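PDB 5UZN: AT27789p from Drosophila melanogaster, which probably binds mRNA through quasi-RNA recognition motifs, this piece being the third such domain of the hnRNP F/H homolog Glorund. Local coordinates for residues A[13-27]-A[30-43]. Sequence-based numbering, arbitrary orientation.
Sequences IHMRGLPYTSFENDV and FFEPIRPANVRINY
Part of the hydrophobic core of the quasi-RNA recognition motif is built where Val27, on helix 24-31, meets Val39 and Ile41, on the edge strand 38-43. Val27 divides its branches: CG1, anti to the backbone N (chi1 179°), touches Val39 CG2 at 3.6 Å and also Phe31 CE2, while CG2 reaches Ile41 CD1. That same CD1 extends on to Leu18 CD2 at 3.9 Å and to the carbonyl carbon C of Phe23, the N-cap residue, so Ile41 packs over the start of the helix.

Met15, from an inner strand, 11-16, brings its sulfur to the edge of the Phe31 ring. Its SD is 5.0 Å from the centroid of the Phe31 ring and 77° off the ring normal, a Met-aromatic contact; the bend at chi3 (73°) turns CE back to 3.7 Å from Phe31 CE2. Phe30 CD2 lies over the centre of one Phe31 face, and Phe57 meets Phe31 edge-to-face. Strand 11-16, helix 24-31 and strand 38-43 form the first beta-alpha-beta unit of the RRM fold, whose four-stranded antiparallel sheet has the order 2-3-1-4; strand 52-57 separates the two strands here, and the helix packs across one sheet face.

At the solvent-facing border Glu24 runs past Val39, its CG 3.8 Å from Val39 CG1. Its carboxylate accepts from two waters, OE1 from one that in turn accepts from Ile41 N and OE2 from one that accepts from Val39 N, so helix and edge strand are bridged twice. On the sheet's other side, His14 CE1 approaches Asn42 ND2 at 4.0 Å, near the imidazole plane; the stronger polar partners are Asp54 for His14 ND1 and Thr52 for Asn42 ND2.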
loop_
_atom_site.group_PDB
_atom_site.type_symbol
_atom_site.label_atom_id
_atom_site.label_comp_id
_atom_site.label_asym_id
_atom_site.label_seq_id
_atom_site.Cartn_x
_atom_site.Cartn_y
_atom_site.Cartn_z
ATOM N N ILE A 13 -2.916 -5.709 -0.091
ATOM C CA ILE A 13 -3.712 -4.560 -0.509
ATOM C C ILE A 13 -2.979 -3.902 -1.666
ATOM O O ILE A 13 -1.851 -3.419 -1.495
ATOM C CB ILE A 13 -3.913 -3.565 0.635
ATOM C CG1 ILE A 13 -4.712 -4.191 1.779
ATOM C CG2 ILE A 13 -4.618 -2.314 0.131
ATOM C CD1 ILE A 13 -4.985 -3.172 2.877
ATOM N N HIS A 14 -3.600 -3.918 -2.845
ATOM C CA HIS A 14 -3.058 -3.266 -4.024
ATOM C C HIS A 14 -3.535 -1.826 -4.021
ATOM O O HIS A 14 -4.670 -1.545 -3.640
ATOM C CB HIS A 14 -3.497 -3.993 -5.306
ATOM C CG HIS A 14 -2.955 -3.371 -6.554
ATOM N ND1 HIS A 14 -1.602 -3.289 -6.813
ATOM C CD2 HIS A 14 -3.578 -2.760 -7.594
ATOM C CE1 HIS A 14 -1.414 -2.662 -7.965
ATOM N NE2 HIS A 14 -2.594 -2.329 -8.457
ATOM N N MET A 15 -2.643 -0.904 -4.379
ATOM C CA MET A 15 -2.902 0.522 -4.228
ATOM C C MET A 15 -2.738 1.203 -5.573
ATOM O O MET A 15 -1.771 0.949 -6.279
ATOM C CB MET A 15 -1.956 1.159 -3.186
ATOM C CG MET A 15 -1.822 0.384 -1.881
ATOM S SD MET A 15 -0.505 0.974 -0.803
ATOM C CE MET A 15 -1.253 2.509 -0.228
ATOM N N ARG A 16 -3.682 2.060 -5.940
ATOM C CA ARG A 16 -3.534 2.877 -7.132
ATOM C C ARG A 16 -3.638 4.359 -6.795
ATOM O O ARG A 16 -4.223 4.744 -5.775
ATOM C CB ARG A 16 -4.574 2.499 -8.189
ATOM C CG ARG A 16 -4.447 1.052 -8.637
ATOM C CD ARG A 16 -5.466 0.698 -9.697
ATOM N NE ARG A 16 -5.010 1.065 -11.025
ATOM C CZ ARG A 16 -4.147 0.328 -11.715
ATOM N NH1 ARG A 16 -3.663 -0.801 -11.180
ATOM N NH2 ARG A 16 -3.788 0.700 -12.935
ATOM N N GLY A 17 -3.054 5.186 -7.658
ATOM C CA GLY A 17 -3.123 6.624 -7.481
ATOM C C GLY A 17 -2.028 7.238 -6.642
ATOM O O GLY A 17 -2.176 8.386 -6.218
ATOM N N LEU A 18 -0.941 6.520 -6.378
ATOM C CA LEU A 18 0.129 7.108 -5.579
ATOM C C LEU A 18 0.788 8.221 -6.378
ATOM O O LEU A 18 0.908 8.100 -7.601
ATOM C CB LEU A 18 1.206 6.074 -5.218
ATOM C CG LEU A 18 1.048 5.157 -4.016
ATOM C CD1 LEU A 18 -0.095 4.201 -4.246
ATOM C CD2 LEU A 18 2.369 4.421 -3.774
ATOM N N PRO A 19 1.243 9.292 -5.720
ATOM C CA PRO A 19 2.105 10.271 -6.394
ATOM C C PRO A 19 3.464 9.665 -6.725
ATOM O O PRO A 19 3.957 8.789 -6.024
ATOM C CB PRO A 19 2.258 11.392 -5.357
ATOM C CG PRO A 19 1.317 11.070 -4.229
ATOM C CD PRO A 19 1.012 9.612 -4.301
ATOM N N TYR A 20 4.097 10.172 -7.782
ATOM C CA TYR A 20 5.389 9.621 -8.170
ATOM C C TYR A 20 6.500 10.005 -7.201
ATOM O O TYR A 20 7.619 9.487 -7.324
ATOM C CB TYR A 20 5.715 10.053 -9.600
ATOM C CG TYR A 20 4.675 9.616 -10.634
ATOM C CD1 TYR A 20 3.914 8.463 -10.446
ATOM C CD2 TYR A 20 4.458 10.356 -11.794
ATOM C CE1 TYR A 20 2.970 8.063 -11.381
ATOM C CE2 TYR A 20 3.516 9.955 -12.742
ATOM C CZ TYR A 20 2.774 8.807 -12.521
ATOM O OH TYR A 20 1.831 8.402 -13.446
ATOM N N THR A 21 6.221 10.871 -6.224
ATOM C CA THR A 21 7.161 11.152 -5.146
ATOM C C THR A 21 6.903 10.326 -3.890
ATOM O O THR A 21 7.587 10.527 -2.891
ATOM C CB THR A 21 7.136 12.643 -4.766
ATOM O OG1 THR A 21 5.783 13.087 -4.618
ATOM C CG2 THR A 21 7.820 13.474 -5.817
ATOM N N SER A 22 5.949 9.400 -3.898
ATOM C CA SER A 22 5.650 8.616 -2.699
ATOM C C SER A 22 6.283 7.231 -2.782
ATOM O O SER A 22 6.015 6.474 -3.723
ATOM C CB SER A 22 4.142 8.494 -2.497
ATOM O OG SER A 22 3.618 9.709 -1.991
ATOM N N PHE A 23 7.096 6.891 -1.782
ATOM C CA PHE A 23 7.785 5.614 -1.786
ATOM C C PHE A 23 7.377 4.800 -0.578
ATOM O O PHE A 23 6.284 5.014 -0.047
ATOM C CB PHE A 23 9.284 5.856 -1.865
ATOM C CG PHE A 23 9.671 6.644 -3.074
ATOM C CD1 PHE A 23 9.714 6.031 -4.314
ATOM C CD2 PHE A 23 9.927 8.013 -2.987
ATOM C CE1 PHE A 23 10.041 6.744 -5.443
ATOM C CE2 PHE A 23 10.246 8.739 -4.118
ATOM C CZ PHE A 23 10.309 8.104 -5.351
ATOM N N GLU A 24 8.225 3.865 -0.136
ATOM C CA GLU A 24 7.775 2.920 0.884
ATOM C C GLU A 24 7.364 3.633 2.165
ATOM O O GLU A 24 6.315 3.326 2.738
ATOM C CB GLU A 24 8.863 1.880 1.158
ATOM C CG GLU A 24 8.864 0.747 0.110
ATOM C CD GLU A 24 10.008 -0.249 0.265
ATOM O OE1 GLU A 24 10.663 -0.565 -0.754
ATOM O OE2 GLU A 24 10.246 -0.729 1.394
ATOM N N ASN A 25 8.170 4.599 2.634
ATOM C CA ASN A 25 7.842 5.227 3.911
ATOM C C ASN A 25 6.511 5.962 3.855
ATOM O O ASN A 25 5.809 6.027 4.868
ATOM C CB ASN A 25 8.979 6.146 4.367
ATOM C CG ASN A 25 10.155 5.359 4.963
ATOM O OD1 ASN A 25 9.976 4.286 5.561
ATOM N ND2 ASN A 25 11.359 5.879 4.786
ATOM N N ASP A 26 6.125 6.493 2.689
ATOM C CA ASP A 26 4.795 7.096 2.580
ATOM C C ASP A 26 3.683 6.055 2.691
ATOM O O ASP A 26 2.604 6.348 3.226
ATOM C CB ASP A 26 4.658 7.843 1.258
ATOM C CG ASP A 26 4.949 9.316 1.387
ATOM O OD1 ASP A 26 5.561 9.706 2.396
ATOM O OD2 ASP A 26 4.558 10.082 0.477
ATOM N N VAL A 27 3.898 4.848 2.162
ATOM C CA VAL A 27 2.886 3.808 2.345
ATOM C C VAL A 27 2.779 3.443 3.816
ATOM O O VAL A 27 1.677 3.369 4.372
ATOM C CB VAL A 27 3.192 2.584 1.458
ATOM C CG1 VAL A 27 2.155 1.479 1.665
ATOM C CG2 VAL A 27 3.119 3.000 0.006
ATOM N N PHE A 30 0.773 5.943 5.521
ATOM C CA PHE A 30 -0.623 5.896 5.105
ATOM C C PHE A 30 -1.430 4.928 5.966
ATOM O O PHE A 30 -2.575 5.218 6.323
ATOM C CB PHE A 30 -0.685 5.516 3.621
ATOM C CG PHE A 30 -2.077 5.540 3.038
ATOM C CD1 PHE A 30 -2.629 6.725 2.585
ATOM C CD2 PHE A 30 -2.839 4.388 2.981
ATOM C CE1 PHE A 30 -3.898 6.754 2.064
ATOM C CE2 PHE A 30 -4.112 4.416 2.440
ATOM C CZ PHE A 30 -4.637 5.609 1.985
ATOM N N PHE A 31 -0.846 3.789 6.335
ATOM C CA PHE A 31 -1.566 2.773 7.093
ATOM C C PHE A 31 -1.312 2.827 8.593
ATOM O O PHE A 31 -1.829 1.971 9.320
ATOM C CB PHE A 31 -1.204 1.374 6.584
ATOM C CG PHE A 31 -1.697 1.086 5.201
ATOM C CD1 PHE A 31 -3.062 1.025 4.936
ATOM C CD2 PHE A 31 -0.804 0.865 4.174
ATOM C CE1 PHE A 31 -3.516 0.753 3.670
ATOM C CE2 PHE A 31 -1.247 0.583 2.903
ATOM C CZ PHE A 31 -2.605 0.538 2.649
ATOM N N GLU A 32 -0.516 3.773 9.083
ATOM C CA GLU A 32 -0.184 3.737 10.502
ATOM C C GLU A 32 -1.467 3.983 11.283
ATOM O O GLU A 32 -2.326 4.723 10.823
ATOM C CB GLU A 32 0.898 4.776 10.854
ATOM C CG GLU A 32 0.405 6.202 10.828
ATOM C CD GLU A 32 1.530 7.215 10.861
ATOM O OE1 GLU A 32 1.214 8.424 10.882
ATOM O OE2 GLU A 32 2.719 6.806 10.843
ATOM N N PRO A 33 -1.613 3.373 12.474
ATOM C CA PRO A 33 -0.679 2.524 13.234
ATOM C C PRO A 33 -0.507 1.128 12.686
ATOM O O PRO A 33 0.366 0.385 13.142
ATOM C CB PRO A 33 -1.327 2.447 14.622
ATOM C CG PRO A 33 -2.776 2.594 14.347
ATOM C CD PRO A 33 -2.879 3.568 13.203
ATOM N N ILE A 34 -1.315 0.756 11.722
ATOM C CA ILE A 34 -1.252 -0.601 11.207
ATOM C C ILE A 34 -0.033 -0.744 10.312
ATOM O O ILE A 34 0.304 0.112 9.485
ATOM C CB ILE A 34 -2.548 -0.985 10.478
ATOM C CG1 ILE A 34 -3.708 -1.051 11.477
ATOM C CG2 ILE A 34 -2.391 -2.348 9.823
ATOM C CD1 ILE A 34 -3.622 -2.228 12.409
ATOM N N ARG A 35 0.755 -1.757 10.623
ATOM C CA ARG A 35 2.034 -2.002 10.005
ATOM C C ARG A 35 2.186 -3.124 9.051
ATOM O O ARG A 35 2.280 -4.235 9.418
ATOM C CB ARG A 35 3.049 -2.270 11.106
ATOM C CG ARG A 35 4.238 -1.355 11.194
ATOM C CD ARG A 35 4.646 -1.093 12.649
ATOM N NE ARG A 35 4.467 -2.194 13.607
ATOM C CZ ARG A 35 3.685 -2.136 14.668
ATOM N NH1 ARG A 35 3.000 -1.046 14.919
ATOM N NH2 ARG A 35 3.571 -3.166 15.475
ATOM N N PRO A 36 2.211 -2.815 7.796
ATOM C CA PRO A 36 2.507 -3.851 6.798
ATOM C C PRO A 36 3.871 -4.473 7.059
ATOM O O PRO A 36 4.804 -3.818 7.530
ATOM C CB PRO A 36 2.473 -3.100 5.453
ATOM C CG PRO A 36 2.528 -1.698 5.785
ATOM C CD PRO A 36 1.932 -1.519 7.150
ATOM N N ALA A 37 3.966 -5.773 6.801
ATOM C CA ALA A 37 5.254 -6.440 6.893
ATOM C C ALA A 37 6.223 -5.862 5.877
ATOM O O ALA A 37 7.389 -5.610 6.194
ATOM C CB ALA A 37 5.084 -7.940 6.670
ATOM N N ASN A 38 5.741 -5.604 4.664
ATOM C CA ASN A 38 6.564 -5.088 3.583
ATOM C C ASN A 38 5.674 -4.307 2.629
ATOM O O ASN A 38 4.451 -4.470 2.618
ATOM C CB ASN A 38 7.275 -6.209 2.825
ATOM C CG ASN A 38 8.442 -6.784 3.595
ATOM O OD1 ASN A 38 9.316 -6.049 4.068
ATOM N ND2 ASN A 38 8.466 -8.107 3.729
ATOM N N VAL A 39 6.320 -3.463 1.827
ATOM C CA VAL A 39 5.691 -2.601 0.832
ATOM C C VAL A 39 6.523 -2.687 -0.430
ATOM O O VAL A 39 7.754 -2.659 -0.366
ATOM C CB VAL A 39 5.623 -1.123 1.274
ATOM C CG1 VAL A 39 5.183 -0.254 0.077
ATOM C CG2 VAL A 39 4.689 -0.959 2.458
ATOM N N ARG A 40 5.858 -2.783 -1.513
ATOM C CA ARG A 40 6.541 -2.776 -2.868
ATOM C C ARG A 40 5.892 -1.690 -3.889
ATOM O O ARG A 40 4.718 -1.674 -4.348
ATOM C CB ARG A 40 6.394 -4.123 -3.572
ATOM C CG ARG A 40 6.920 -5.316 -2.806
ATOM C CD ARG A 40 7.215 -6.466 -3.768
ATOM N NE ARG A 40 6.096 -6.746 -4.665
ATOM C CZ ARG A 40 6.148 -7.615 -5.668
ATOM N NH1 ARG A 40 5.081 -7.803 -6.436
ATOM N NH2 ARG A 40 7.272 -8.291 -5.910
ATOM N N ILE A 41 6.758 -0.708 -4.077
ATOM C CA ILE A 41 6.378 0.295 -5.061
ATOM C C ILE A 41 6.614 -0.301 -6.437
ATOM O O ILE A 41 7.628 -0.970 -6.643
ATOM C CB ILE A 41 7.216 1.568 -4.857
ATOM C CG1 ILE A 41 7.098 2.078 -3.399
ATOM C CG2 ILE A 41 6.873 2.585 -5.940
ATOM C CD1 ILE A 41 5.632 2.519 -2.941
ATOM N N ASN A 42 5.667 -0.108 -7.368
ATOM C CA ASN A 42 5.789 -0.625 -8.726
ATOM C C ASN A 42 6.399 0.413 -9.663
ATOM O O ASN A 42 6.051 1.598 -9.622
ATOM C CB ASN A 42 4.426 -1.063 -9.274
ATOM C CG ASN A 42 3.888 -2.288 -8.580
ATOM O OD1 ASN A 42 4.630 -3.225 -8.304
ATOM N ND2 ASN A 42 2.596 -2.278 -8.262
ATOM N N TYR A 43 7.304 -0.050 -10.524
ATOM C CA TYR A 43 7.963 0.777 -11.527
ATOM C C TYR A 43 7.820 0.112 -12.890
ATOM O O TYR A 43 7.461 -1.064 -12.993
ATOM C CB TYR A 43 9.462 0.979 -11.208
ATOM C CG TYR A 43 9.773 1.521 -9.829
ATOM C CD1 TYR A 43 9.686 0.713 -8.706
ATOM C CD2 TYR A 43 10.182 2.844 -9.653
ATOM C CE1 TYR A 43 9.987 1.205 -7.443
ATOM C CE2 TYR A 43 10.468 3.346 -8.383
ATOM C CZ TYR A 43 10.373 2.513 -7.285
ATOM O OH TYR A 43 10.645 2.964 -6.005
HETATM O O HOH W 1 9.340 -0.689 -3.067
HETATM O O HOH W 2 9.004 -2.962 2.571
#